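Local coordinates for Sso-CP2 metallo-carboxypetidase (Sulfolobus solfataricus, PDB 4MMO), which probably acts as a zinc-dependent carboxypeptidase of the M20 family, hydrolysing peptide bonds at the C-terminal end of its substrates, at residues A[63-68]-A[126-131]; A[81-86]-A[98-103]; A[204-209]-A[298-303]; A[243-248]-A[373-378]. All coordinates share one frame; numbering follows the deposited sequence.

Contact 1 (A[63-68]-A[126-131]); sequences KKTLLI and NVNVKL
Lys130 and Leu67 are neighbours on two adjacent parallel strands, and the lysine shows how a long side chain can lie along a sheet and still satisfy its charged end. Its CB rests 3.8 Å from CD1 of Leu67. Beyond it the extended chain runs past the methyl of Thr65, CG lying 4.2 Å from Thr65 CG2 before CD and then CE come to 4.0 Å from it. NZ leaves the pair and is bonded by the carbonyls of Lys154 and Lys156. Thr65 offers that methyl because CG2 stands anti to the backbone N, which leaves OG1 toward Asn128; ND2 of Asn128 reaches OG1 in a weak bond of 3.4 Å, while OD1 accepts from Val60 and Ala62. On the other face Ile68 CD1 meets Val129 CG1 at 3.7 Å, beneath helix 102-121. Between the faces the backbones are stitched in parallel register: Lys64 O takes Asn128 N, Leu66 bonds to Asn128 and Lys130, and Ile68 N meets Lys130 O at 2.7 Å in an almost straight bond (175°). Helix 102-121 lies in the chain between these strands, giving a beta-alpha-beta crossover. The chemistry implies a sheet interior held by amides and hydrocarbon, with the lysine's charge carried out to carbonyls beyond it.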
loop_
_atom_site.group_PDB
_atom_site.type_symbol
_atom_site.label_atom_id
_atom_site.label_comp_id
_atom_site.label_asym_id
_atom_site.label_seq_id
_atom_site.Cartn_x
_atom_site.Cartn_y
_atom_site.Cartn_z
ATOM N N LYS A 63 -51.001 14.117 16.140
ATOM C CA LYS A 63 -50.586 13.399 17.337
ATOM C C LYS A 63 -49.237 12.707 17.150
ATOM O O LYS A 63 -48.498 12.504 18.114
ATOM C CB LYS A 63 -51.651 12.370 17.728
ATOM C CG LYS A 63 -52.957 12.990 18.195
ATOM C CD LYS A 63 -53.978 11.926 18.580
ATOM C CE LYS A 63 -55.246 12.552 19.145
ATOM N NZ LYS A 63 -56.041 13.257 18.100
ATOM N N LYS A 64 -48.928 12.342 15.908
ATOM C CA LYS A 64 -47.680 11.648 15.594
ATOM C C LYS A 64 -46.656 12.582 14.959
ATOM O O LYS A 64 -47.010 13.469 14.178
ATOM C CB LYS A 64 -47.947 10.475 14.653
ATOM C CG LYS A 64 -48.591 9.276 15.328
ATOM C CD LYS A 64 -48.913 8.204 14.310
ATOM C CE LYS A 64 -49.401 6.925 14.962
ATOM N NZ LYS A 64 -49.565 5.837 13.960
ATOM N N THR A 65 -45.386 12.364 15.294
ATOM C CA THR A 65 -44.285 13.150 14.746
ATOM C C THR A 65 -43.249 12.232 14.111
ATOM O O THR A 65 -42.748 11.307 14.755
ATOM C CB THR A 65 -43.604 13.998 15.832
ATOM O OG1 THR A 65 -44.558 14.900 16.402
ATOM C CG2 THR A 65 -42.438 14.799 15.252
ATOM N N LEU A 66 -42.934 12.505 12.849
ATOM C CA LEU A 66 -41.944 11.740 12.106
ATOM C C LEU A 66 -40.664 12.555 11.885
ATOM O O LEU A 66 -40.712 13.699 11.438
ATOM C CB LEU A 66 -42.532 11.312 10.758
ATOM C CG LEU A 66 -41.587 10.600 9.787
ATOM C CD1 LEU A 66 -41.170 9.242 10.333
ATOM C CD2 LEU A 66 -42.235 10.459 8.420
ATOM N N LEU A 67 -39.525 11.952 12.205
ATOM C CA LEU A 67 -38.219 12.539 11.924
ATOM C C LEU A 67 -37.665 11.921 10.644
ATOM O O LEU A 67 -37.517 10.705 10.556
ATOM C CB LEU A 67 -37.259 12.287 13.093
ATOM C CG LEU A 67 -35.835 12.847 12.962
ATOM C CD1 LEU A 67 -35.853 14.351 12.760
ATOM C CD2 LEU A 67 -35.011 12.496 14.189
ATOM N N ILE A 68 -37.377 12.757 9.650
ATOM C CA ILE A 68 -36.851 12.279 8.373
ATOM C C ILE A 68 -35.383 12.672 8.212
ATOM O O ILE A 68 -35.042 13.848 8.277
ATOM C CB ILE A 68 -37.671 12.831 7.187
ATOM C CG1 ILE A 68 -39.121 12.351 7.295
ATOM C CG2 ILE A 68 -37.051 12.402 5.852
ATOM C CD1 ILE A 68 -40.021 12.783 6.151
ATOM N N ASN A 126 -51.156 14.485 7.839
ATOM C CA ASN A 126 -51.678 14.217 9.174
ATOM C C ASN A 126 -50.614 13.636 10.094
ATOM O O ASN A 126 -50.901 12.834 10.987
ATOM C CB ASN A 126 -52.887 13.285 9.084
ATOM C CG ASN A 126 -54.051 13.923 8.359
ATOM O OD1 ASN A 126 -54.711 14.813 8.891
ATOM N ND2 ASN A 126 -54.308 13.474 7.138
ATOM N N VAL A 127 -49.378 14.056 9.856
ATOM C CA VAL A 127 -48.257 13.711 10.714
ATOM C C VAL A 127 -47.282 14.882 10.708
ATOM O O VAL A 127 -46.968 15.431 9.653
ATOM C CB VAL A 127 -47.557 12.412 10.238
ATOM C CG1 VAL A 127 -47.189 12.498 8.770
ATOM C CG2 VAL A 127 -46.330 12.102 11.089
ATOM N N ASN A 128 -46.834 15.283 11.889
ATOM C CA ASN A 128 -45.824 16.319 11.989
ATOM C C ASN A 128 -44.514 15.771 11.453
ATOM O O ASN A 128 -44.157 14.624 11.733
ATOM C CB ASN A 128 -45.658 16.764 13.437
ATOM C CG ASN A 128 -46.957 17.220 14.055
ATOM O OD1 ASN A 128 -47.733 17.941 13.433
ATOM N ND2 ASN A 128 -47.203 16.798 15.290
ATOM N N VAL A 129 -43.808 16.585 10.675
ATOM C CA VAL A 129 -42.563 16.160 10.051
ATOM C C VAL A 129 -41.414 17.070 10.455
ATOM O O VAL A 129 -41.495 18.294 10.334
ATOM C CB VAL A 129 -42.693 16.131 8.516
ATOM C CG1 VAL A 129 -41.351 15.814 7.854
ATOM C CG2 VAL A 129 -43.731 15.109 8.111
ATOM N N LYS A 130 -40.348 16.450 10.945
ATOM C CA LYS A 130 -39.101 17.143 11.227
ATOM C C LYS A 130 -38.052 16.635 10.255
ATOM O O LYS A 130 -37.886 15.423 10.091
ATOM C CB LYS A 130 -38.665 16.883 12.664
ATOM C CG LYS A 130 -39.628 17.436 13.691
ATOM C CD LYS A 130 -39.173 17.128 15.100
ATOM C CE LYS A 130 -40.020 17.867 16.121
ATOM N NZ LYS A 130 -39.590 17.564 17.510
ATOM N N LEU A 131 -37.364 17.567 9.600
ATOM C CA LEU A 131 -36.364 17.239 8.590
ATOM C C LEU A 131 -34.963 17.488 9.126
ATOM O O LEU A 131 -34.695 18.529 9.723
ATOM C CB LEU A 131 -36.571 18.093 7.340
ATOM C CG LEU A 131 -37.927 18.019 6.638
ATOM C CD1 LEU A 131 -37.930 18.990 5.466
ATOM C CD2 LEU A 131 -38.238 16.603 6.170
#

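Contact 2 (A[81-86]-A[98-103]); sequences SEWKRA and YARGAS
Arg85 and Tyr98 form a textbook cation-pi stack. The guanidinium lies flat over one face of the phenol ring, planes 16° apart, with CZ of Arg85 3.7 Å from the ring centroid and almost exactly on its normal. NH1 of Arg85 comes down nearer the rim, 3.4 Å from Tyr98 CD2, while the extended chain from CG to NE lays CD against Tyr98 CB. NE also makes a salt bridge to Glu93, which should help fix the rotation of the group.

The second arginine meets its aromatic partner differently. Trp83 brings the CZ2 edge of its indole up to one face of the Arg100 guanidinium, CZ2 to NH1 3.6 Å, with the planes 61° apart. Bends at chi2 (63°) and chi3 fold Arg100 back to this edge, and its nitrogens are held by Glu413 and by the carbonyls of Gln75, Pro76 and Ala410.

A water lies within donating distance of Ala86 O (3.0 Å) and, in a weak bond, of Tyr98 O, but with more acceptors around it than protons it may not serve both at once. A type II turn then leads from Ala99 toward the zinc ligand Asp104. Each guanidinium thus combines an aromatic contact with a carboxylate partner, and the Arg100 side chain lies about 7 Å from that of Asp104.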
loop_
_atom_site.group_PDB
_atom_site.type_symbol
_atom_site.label_atom_id
_atom_site.label_comp_id
_atom_site.label_asym_id
_atom_site.label_seq_id
_atom_site.Cartn_x
_atom_site.Cartn_y
_atom_site.Cartn_z
ATOM N N SER A 81 -12.049 10.567 -15.605
ATOM C CA SER A 81 -11.894 9.976 -16.932
ATOM C C SER A 81 -12.882 8.837 -17.190
ATOM O O SER A 81 -13.308 8.627 -18.323
ATOM C CB SER A 81 -10.462 9.472 -17.123
ATOM O OG SER A 81 -10.130 8.489 -16.156
ATOM N N GLU A 82 -13.243 8.108 -16.139
ATOM C CA GLU A 82 -14.139 6.962 -16.276
ATOM C C GLU A 82 -15.598 7.378 -16.472
ATOM O O GLU A 82 -16.433 6.560 -16.860
ATOM C CB GLU A 82 -14.008 6.041 -15.060
ATOM C CG GLU A 82 -12.753 5.177 -15.085
ATOM C CD GLU A 82 -12.521 4.430 -13.784
ATOM O OE1 GLU A 82 -13.373 4.527 -12.876
ATOM O OE2 GLU A 82 -11.482 3.744 -13.671
ATOM N N TRP A 83 -15.900 8.646 -16.206
ATOM C CA TRP A 83 -17.253 9.173 -16.381
ATOM C C TRP A 83 -17.539 9.509 -17.844
ATOM O O TRP A 83 -16.774 10.232 -18.483
ATOM C CB TRP A 83 -17.448 10.430 -15.530
ATOM C CG TRP A 83 -17.615 10.165 -14.065
ATOM C CD1 TRP A 83 -16.626 9.904 -13.159
ATOM C CD2 TRP A 83 -18.844 10.146 -13.329
ATOM N NE1 TRP A 83 -17.167 9.721 -11.909
ATOM C CE2 TRP A 83 -18.526 9.866 -11.988
ATOM C CE3 TRP A 83 -20.184 10.341 -13.682
ATOM C CZ2 TRP A 83 -19.501 9.771 -10.993
ATOM C CZ3 TRP A 83 -21.149 10.243 -12.690
ATOM C CH2 TRP A 83 -20.802 9.964 -11.364
ATOM N N LYS A 84 -18.648 8.992 -18.368
ATOM C CA LYS A 84 -19.034 9.263 -19.751
ATOM C C LYS A 84 -19.609 10.662 -19.893
ATOM O O LYS A 84 -19.423 11.323 -20.915
ATOM C CB LYS A 84 -20.060 8.238 -20.231
ATOM C CG LYS A 84 -19.511 6.834 -20.325
ATOM C CD LYS A 84 -20.531 5.878 -20.910
ATOM C CE LYS A 84 -19.936 4.495 -21.110
ATOM N NZ LYS A 84 -19.407 3.928 -19.839
ATOM N N ARG A 85 -20.317 11.098 -18.858
ATOM C CA ARG A 85 -20.864 12.444 -18.792
ATOM C C ARG A 85 -20.308 13.072 -17.524
ATOM O O ARG A 85 -19.982 12.357 -16.583
ATOM C CB ARG A 85 -22.392 12.397 -18.748
ATOM C CG ARG A 85 -23.023 11.498 -19.807
ATOM C CD ARG A 85 -24.420 11.062 -19.401
ATOM N NE ARG A 85 -24.996 10.120 -20.359
ATOM C CZ ARG A 85 -24.806 8.803 -20.331
ATOM N NH1 ARG A 85 -24.055 8.245 -19.389
ATOM N NH2 ARG A 85 -25.372 8.039 -21.253
ATOM N N ALA A 86 -20.182 14.396 -17.498
ATOM C CA ALA A 86 -19.622 15.073 -16.331
ATOM C C ALA A 86 -20.409 14.677 -15.079
ATOM O O ALA A 86 -21.638 14.694 -15.104
ATOM C CB ALA A 86 -19.656 16.577 -16.521
ATOM N N TYR A 98 -28.154 11.246 -15.113
ATOM C CA TYR A 98 -26.787 10.823 -14.825
ATOM C C TYR A 98 -26.037 11.865 -14.010
ATOM O O TYR A 98 -25.646 12.912 -14.526
ATOM C CB TYR A 98 -26.035 10.528 -16.125
ATOM C CG TYR A 98 -26.480 9.248 -16.789
ATOM C CD1 TYR A 98 -27.564 9.232 -17.657
ATOM C CD2 TYR A 98 -25.825 8.053 -16.538
ATOM C CE1 TYR A 98 -27.979 8.060 -18.260
ATOM C CE2 TYR A 98 -26.231 6.876 -17.133
ATOM C CZ TYR A 98 -27.309 6.884 -17.994
ATOM O OH TYR A 98 -27.715 5.712 -18.590
ATOM N N ALA A 99 -25.839 11.571 -12.731
ATOM C CA ALA A 99 -25.089 12.454 -11.853
ATOM C C ALA A 99 -24.659 11.726 -10.588
ATOM O O ALA A 99 -25.351 10.822 -10.116
ATOM C CB ALA A 99 -25.925 13.671 -11.494
ATOM N N ARG A 100 -23.504 12.108 -10.050
ATOM C CA ARG A 100 -23.129 11.691 -8.706
ATOM C C ARG A 100 -24.182 12.232 -7.746
ATOM O O ARG A 100 -24.520 13.417 -7.790
ATOM C CB ARG A 100 -21.738 12.220 -8.340
ATOM C CG ARG A 100 -21.395 12.193 -6.847
ATOM C CD ARG A 100 -21.367 10.778 -6.257
ATOM N NE ARG A 100 -20.118 10.071 -6.536
ATOM C CZ ARG A 100 -19.981 9.031 -7.357
ATOM N NH1 ARG A 100 -21.017 8.522 -8.015
ATOM N NH2 ARG A 100 -18.783 8.486 -7.517
ATOM N N GLY A 101 -24.705 11.357 -6.891
ATOM C CA GLY A 101 -25.716 11.742 -5.921
ATOM C C GLY A 101 -27.151 11.473 -6.343
ATOM O O GLY A 101 -28.086 11.787 -5.612
ATOM N N ALA A 102 -27.335 10.895 -7.522
ATOM C CA ALA A 102 -28.674 10.660 -8.044
ATOM C C ALA A 102 -29.417 9.628 -7.182
ATOM O O ALA A 102 -30.578 9.820 -6.826
ATOM C CB ALA A 102 -28.595 10.199 -9.487
ATOM N N SER A 103 -28.713 8.556 -6.837
ATOM C CA SER A 103 -29.243 7.496 -5.997
ATOM C C SER A 103 -28.944 7.765 -4.522
ATOM O O SER A 103 -29.842 7.716 -3.680
ATOM C CB SER A 103 -28.629 6.162 -6.417
ATOM O OG SER A 103 -29.058 5.114 -5.567
HETATM O O HOH W 1 -23.007 12.059 -15.361
#

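Contact 3 (A[204-209]-A[298-303]); sequences VRNPCI and TIVPHR
This is an apolar contact between the entry to a helix and the start of a strand in the dimerisation region, in which a proline from each side and Val300 have the largest shares. Pro207, first residue of helix 207-218, sets CG and CD over the carbonyl oxygen of Pro301; the modelled separation, 2.9 Å from CD to O, is so short that its exact value is doubtful. Pro301 in turn presents its own ring to the sulfur of Cys208, CG to SG 3.5 Å. That sulfur is in a disulfide with Cys289, so the helix start is also tied covalently to strand 283-290. Val204 CG2 touches Val300 CG1 at 4.0 Å, and the same Val300 methyl lies 3.9 Å from Asn206 ND2.

Asn206 is the N-cap. With CG anti to its own backbone N (chi1 176°), OD1 turns back to the first turn and accepts from Ile209 N at 3.1 Å, the donor tilted 35° from the carbonyl plane, and weakly from Cys208 N. Its ND2 crosses the dimer interface to Asn283 OD1 and Val284 O of the second subunit, so one amide caps a helix and bridges two chains. Around the pair, Val300 continues the backbone pairing with strand 196-197, Tyr191 packs on Pro207, and Phe261 of the second subunit packs on Val204.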
loop_
_atom_site.group_PDB
_atom_site.type_symbol
_atom_site.label_atom_id
_atom_site.label_comp_id
_atom_site.label_asym_id
_atom_site.label_seq_id
_atom_site.Cartn_x
_atom_site.Cartn_y
_atom_site.Cartn_z
ATOM N N VAL A 204 18.744 -3.703 12.063
ATOM C CA VAL A 204 17.519 -3.024 12.477
ATOM C C VAL A 204 16.269 -3.870 12.290
ATOM O O VAL A 204 16.277 -4.873 11.575
ATOM C CB VAL A 204 17.322 -1.721 11.686
ATOM C CG1 VAL A 204 18.441 -0.735 12.001
ATOM C CG2 VAL A 204 17.262 -2.006 10.191
ATOM N N ARG A 205 15.193 -3.451 12.950
ATOM C CA ARG A 205 13.877 -4.012 12.702
ATOM C C ARG A 205 13.297 -3.366 11.451
ATOM O O ARG A 205 13.555 -2.197 11.166
ATOM C CB ARG A 205 12.949 -3.761 13.889
ATOM C CG ARG A 205 13.392 -4.426 15.182
ATOM C CD ARG A 205 12.225 -4.573 16.143
ATOM N NE ARG A 205 11.226 -5.512 15.636
ATOM C CZ ARG A 205 11.246 -6.824 15.854
ATOM N NH1 ARG A 205 12.209 -7.375 16.580
ATOM N NH2 ARG A 205 10.295 -7.592 15.345
ATOM N N ASN A 206 12.524 -4.140 10.701
ATOM C CA ASN A 206 11.849 -3.641 9.512
ATOM C C ASN A 206 10.370 -3.418 9.860
ATOM O O ASN A 206 9.710 -4.328 10.356
ATOM C CB ASN A 206 12.038 -4.644 8.361
ATOM C CG ASN A 206 11.281 -4.259 7.100
ATOM O OD1 ASN A 206 10.062 -4.083 7.112
ATOM N ND2 ASN A 206 12.007 -4.146 5.995
ATOM N N PRO A 207 9.852 -2.201 9.626
ATOM C CA PRO A 207 8.472 -1.909 10.029
ATOM C C PRO A 207 7.416 -2.602 9.162
ATOM O O PRO A 207 6.336 -2.899 9.674
ATOM C CB PRO A 207 8.382 -0.389 9.877
ATOM C CG PRO A 207 9.352 -0.070 8.801
ATOM C CD PRO A 207 10.489 -1.037 8.985
ATOM N N CYS A 208 7.712 -2.850 7.887
ATOM C CA CYS A 208 6.782 -3.585 7.020
ATOM C C CYS A 208 6.462 -4.952 7.599
ATOM O O CYS A 208 5.296 -5.311 7.765
ATOM C CB CYS A 208 7.365 -3.789 5.624
ATOM S SG CYS A 208 8.040 -2.322 4.876
ATOM N N ILE A 209 7.506 -5.719 7.891
ATOM C CA ILE A 209 7.330 -7.076 8.381
ATOM C C ILE A 209 6.651 -7.060 9.747
ATOM O O ILE A 209 5.755 -7.864 10.005
ATOM C CB ILE A 209 8.682 -7.856 8.436
ATOM C CG1 ILE A 209 8.471 -9.299 8.901
ATOM C CG2 ILE A 209 9.673 -7.177 9.347
ATOM C CD1 ILE A 209 7.678 -10.130 7.932
ATOM N N THR A 298 16.124 -1.129 -3.349
ATOM C CA THR A 298 16.389 -1.933 -2.161
ATOM C C THR A 298 16.607 -1.063 -0.920
ATOM O O THR A 298 17.588 -0.328 -0.817
ATOM C CB THR A 298 17.589 -2.882 -2.388
ATOM O OG1 THR A 298 17.941 -3.522 -1.160
ATOM C CG2 THR A 298 18.801 -2.129 -2.937
ATOM N N ILE A 299 15.669 -1.151 0.017
ATOM C CA ILE A 299 15.726 -0.356 1.235
ATOM C C ILE A 299 15.079 -1.049 2.426
ATOM O O ILE A 299 14.263 -1.952 2.262
ATOM C CB ILE A 299 14.991 0.992 1.063
ATOM C CG1 ILE A 299 13.590 0.766 0.487
ATOM C CG2 ILE A 299 15.780 1.927 0.165
ATOM C CD1 ILE A 299 12.622 1.906 0.757
ATOM N N VAL A 300 15.452 -0.616 3.626
ATOM C CA VAL A 300 14.635 -0.860 4.807
ATOM C C VAL A 300 13.801 0.398 5.018
ATOM O O VAL A 300 14.353 1.448 5.349
ATOM C CB VAL A 300 15.474 -1.106 6.077
ATOM C CG1 VAL A 300 14.562 -1.469 7.249
ATOM C CG2 VAL A 300 16.496 -2.199 5.842
ATOM N N PRO A 301 12.471 0.311 4.820
ATOM C CA PRO A 301 11.691 1.535 5.032
ATOM C C PRO A 301 11.634 1.884 6.509
ATOM O O PRO A 301 11.797 0.992 7.342
ATOM C CB PRO A 301 10.296 1.163 4.509
ATOM C CG PRO A 301 10.493 -0.108 3.718
ATOM C CD PRO A 301 11.606 -0.811 4.414
ATOM N N HIS A 302 11.423 3.154 6.836
ATOM C CA HIS A 302 11.389 3.569 8.236
ATOM C C HIS A 302 9.954 3.666 8.739
ATOM O O HIS A 302 9.716 3.730 9.945
ATOM C CB HIS A 302 12.128 4.902 8.426
ATOM C CG HIS A 302 11.435 6.077 7.815
ATOM N ND1 HIS A 302 10.478 6.808 8.484
ATOM C CD2 HIS A 302 11.566 6.655 6.596
ATOM C CE1 HIS A 302 10.046 7.784 7.705
ATOM N NE2 HIS A 302 10.690 7.712 6.553
ATOM N N ARG A 303 9.006 3.647 7.808
ATOM C CA ARG A 303 7.603 3.863 8.132
ATOM C C ARG A 303 6.700 2.835 7.450
ATOM O O ARG A 303 6.935 2.449 6.305
ATOM C CB ARG A 303 7.204 5.277 7.704
ATOM C CG ARG A 303 5.937 5.811 8.342
ATOM C CD ARG A 303 5.780 7.296 8.043
ATOM N NE ARG A 303 4.461 7.804 8.414
ATOM C CZ ARG A 303 4.155 8.356 9.586
ATOM N NH1 ARG A 303 5.069 8.486 10.541
ATOM N NH2 ARG A 303 2.918 8.782 9.806
#

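Contact 4 (A[243-248]-A[373-378]); sequences ELIKKY and VIPNSA
A single water joins Leu244 and Val373 by donating to both backbone carbonyls: its oxygen is modelled 2.6 Å from Leu244 O and 2.5 Å from Val373 O, short separations whose exact values are doubtful. Two acceptors that cannot bond to each other are thereby linked, here where the last turn of helix 239-247 meets the end of strand 372-374.

Hydrocarbon contacts accompany this bridge. Leu244 points toward the strand, its CG anti to the carbonyl carbon (chi1 -63°); CD2 reaches Val373 CB at 4.2 Å while CB sits 4.1 Å from CD of Pro375. Ile245, next along the helix, brings CG1 to within 4.3 Å of Pro375 CG. Tyr248, the first residue to leave the helix, sends its ring against Ile374: the CG2 methyl of Ile374 comes obliquely upon CD1 of the tyrosine, modelled at 3.3 Å, a short separation whose exact value is doubtful, and lies near CE1 as well.

In the loop after the strand, the side-chain amide of Asn376 is held by Leu277 O and by Arg348. Helix 269-278 packs on Tyr248 and Ile245, while strand 174-176 pairs with Ile374 in a short parallel sheet, so that helix 239-247 covers the end of strand 372-374.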
loop_
_atom_site.group_PDB
_atom_site.type_symbol
_atom_site.label_atom_id
_atom_site.label_comp_id
_atom_site.label_asym_id
_atom_site.label_seq_id
_atom_site.Cartn_x
_atom_site.Cartn_y
_atom_site.Cartn_z
ATOM N N GLU A 243 -35.687 -15.773 10.093
ATOM C CA GLU A 243 -36.670 -15.958 9.033
ATOM C C GLU A 243 -36.402 -15.019 7.858
ATOM O O GLU A 243 -36.405 -15.443 6.704
ATOM C CB GLU A 243 -38.082 -15.718 9.575
ATOM N N LEU A 244 -36.168 -13.743 8.157
ATOM C CA LEU A 244 -35.928 -12.748 7.117
ATOM C C LEU A 244 -34.680 -13.086 6.309
ATOM O O LEU A 244 -34.646 -12.891 5.091
ATOM C CB LEU A 244 -35.806 -11.350 7.728
ATOM C CG LEU A 244 -37.063 -10.820 8.429
ATOM C CD1 LEU A 244 -36.776 -9.498 9.124
ATOM C CD2 LEU A 244 -38.215 -10.655 7.447
ATOM N N ILE A 245 -33.660 -13.606 6.981
ATOM C CA ILE A 245 -32.430 -13.997 6.302
ATOM C C ILE A 245 -32.710 -15.141 5.333
ATOM O O ILE A 245 -32.122 -15.209 4.249
ATOM C CB ILE A 245 -31.335 -14.399 7.314
ATOM C CG1 ILE A 245 -30.867 -13.160 8.084
ATOM C CG2 ILE A 245 -30.145 -15.048 6.607
ATOM C CD1 ILE A 245 -29.967 -13.460 9.257
ATOM N N LYS A 246 -33.616 -16.033 5.724
ATOM C CA LYS A 246 -33.998 -17.164 4.884
ATOM C C LYS A 246 -34.715 -16.695 3.620
ATOM O O LYS A 246 -34.577 -17.300 2.560
ATOM C CB LYS A 246 -34.896 -18.125 5.665
ATOM N N LYS A 247 -35.475 -15.612 3.738
ATOM C CA LYS A 247 -36.230 -15.075 2.609
ATOM C C LYS A 247 -35.389 -14.155 1.727
ATOM O O LYS A 247 -35.776 -13.854 0.599
ATOM C CB LYS A 247 -37.455 -14.306 3.112
ATOM C CG LYS A 247 -38.466 -15.156 3.862
ATOM C CD LYS A 247 -39.563 -14.292 4.463
ATOM C CE LYS A 247 -40.394 -15.057 5.480
ATOM N NZ LYS A 247 -40.467 -14.337 6.783
ATOM N N TYR A 248 -34.249 -13.699 2.238
ATOM C CA TYR A 248 -33.406 -12.773 1.484
ATOM C C TYR A 248 -32.999 -13.414 0.165
ATOM O O TYR A 248 -32.337 -14.450 0.144
ATOM C CB TYR A 248 -32.173 -12.365 2.294
ATOM C CG TYR A 248 -31.378 -11.234 1.673
ATOM C CD1 TYR A 248 -32.011 -10.106 1.170
ATOM C CD2 TYR A 248 -29.992 -11.291 1.602
ATOM C CE1 TYR A 248 -31.288 -9.072 0.601
ATOM C CE2 TYR A 248 -29.260 -10.260 1.038
ATOM C CZ TYR A 248 -29.914 -9.153 0.541
ATOM O OH TYR A 248 -29.193 -8.125 -0.020
ATOM N N VAL A 373 -37.616 -7.420 2.900
ATOM C CA VAL A 373 -37.350 -6.904 4.237
ATOM C C VAL A 373 -36.134 -7.613 4.816
ATOM O O VAL A 373 -36.138 -8.838 4.951
ATOM C CB VAL A 373 -38.560 -7.155 5.172
ATOM C CG1 VAL A 373 -38.362 -6.477 6.525
ATOM C CG2 VAL A 373 -39.846 -6.667 4.525
ATOM N N ILE A 374 -35.091 -6.853 5.145
ATOM C CA ILE A 374 -33.906 -7.422 5.790
ATOM C C ILE A 374 -33.678 -6.772 7.154
ATOM O O ILE A 374 -34.025 -5.608 7.353
ATOM C CB ILE A 374 -32.653 -7.287 4.908
ATOM C CG1 ILE A 374 -32.443 -5.831 4.486
ATOM C CG2 ILE A 374 -32.786 -8.183 3.690
ATOM C CD1 ILE A 374 -31.128 -5.588 3.767
ATOM N N PRO A 375 -33.106 -7.528 8.104
ATOM C CA PRO A 375 -32.975 -7.022 9.476
ATOM C C PRO A 375 -31.949 -5.894 9.606
ATOM O O PRO A 375 -32.014 -5.116 10.558
ATOM C CB PRO A 375 -32.526 -8.257 10.260
ATOM C CG PRO A 375 -31.833 -9.111 9.259
ATOM C CD PRO A 375 -32.534 -8.878 7.955
ATOM N N ASN A 376 -31.018 -5.816 8.661
ATOM C CA ASN A 376 -30.027 -4.742 8.629
ATOM C C ASN A 376 -29.245 -4.784 7.330
ATOM O O ASN A 376 -29.183 -5.820 6.672
ATOM C CB ASN A 376 -29.057 -4.850 9.807
ATOM C CG ASN A 376 -28.263 -6.143 9.792
ATOM O OD1 ASN A 376 -28.691 -7.153 10.352
ATOM N ND2 ASN A 376 -27.099 -6.116 9.151
ATOM N N SER A 377 -28.649 -3.654 6.963
ATOM C CA SER A 377 -27.810 -3.586 5.775
ATOM C C SER A 377 -26.425 -4.137 6.089
ATOM O O SER A 377 -26.030 -4.229 7.252
ATOM C CB SER A 377 -27.696 -2.143 5.285
ATOM O OG SER A 377 -27.224 -1.293 6.317
ATOM N N ALA A 378 -25.695 -4.514 5.046
ATOM C CA ALA A 378 -24.320 -4.966 5.207
ATOM C C ALA A 378 -23.440 -3.768 5.540
ATOM O O ALA A 378 -22.378 -3.910 6.147
ATOM C CB ALA A 378 -23.839 -5.642 3.936
HETATM O O HOH W 2 -35.694 -10.975 3.645
#

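In the fold
From the N terminus, contact 1 opens at residues 63-68, and before its second strand arrives at 126-131 the chain forms contact 2 between 81-86 and 98-103, so the smaller loop lies wholly within the larger. Both belong to the zinc-bearing part of the fold, though about 13 Å separates their nearest atoms. The two remaining contacts come later and interlock: 204-209 opens, then 243-248, and they close in the same order at 298-303 and 373-378. Contact 3 ties helix and strand at the dimerisation end, its centre 58 Å from that of contact 1, while contact 4, nearer the middle, joins helix 239-247 to strand 372-374.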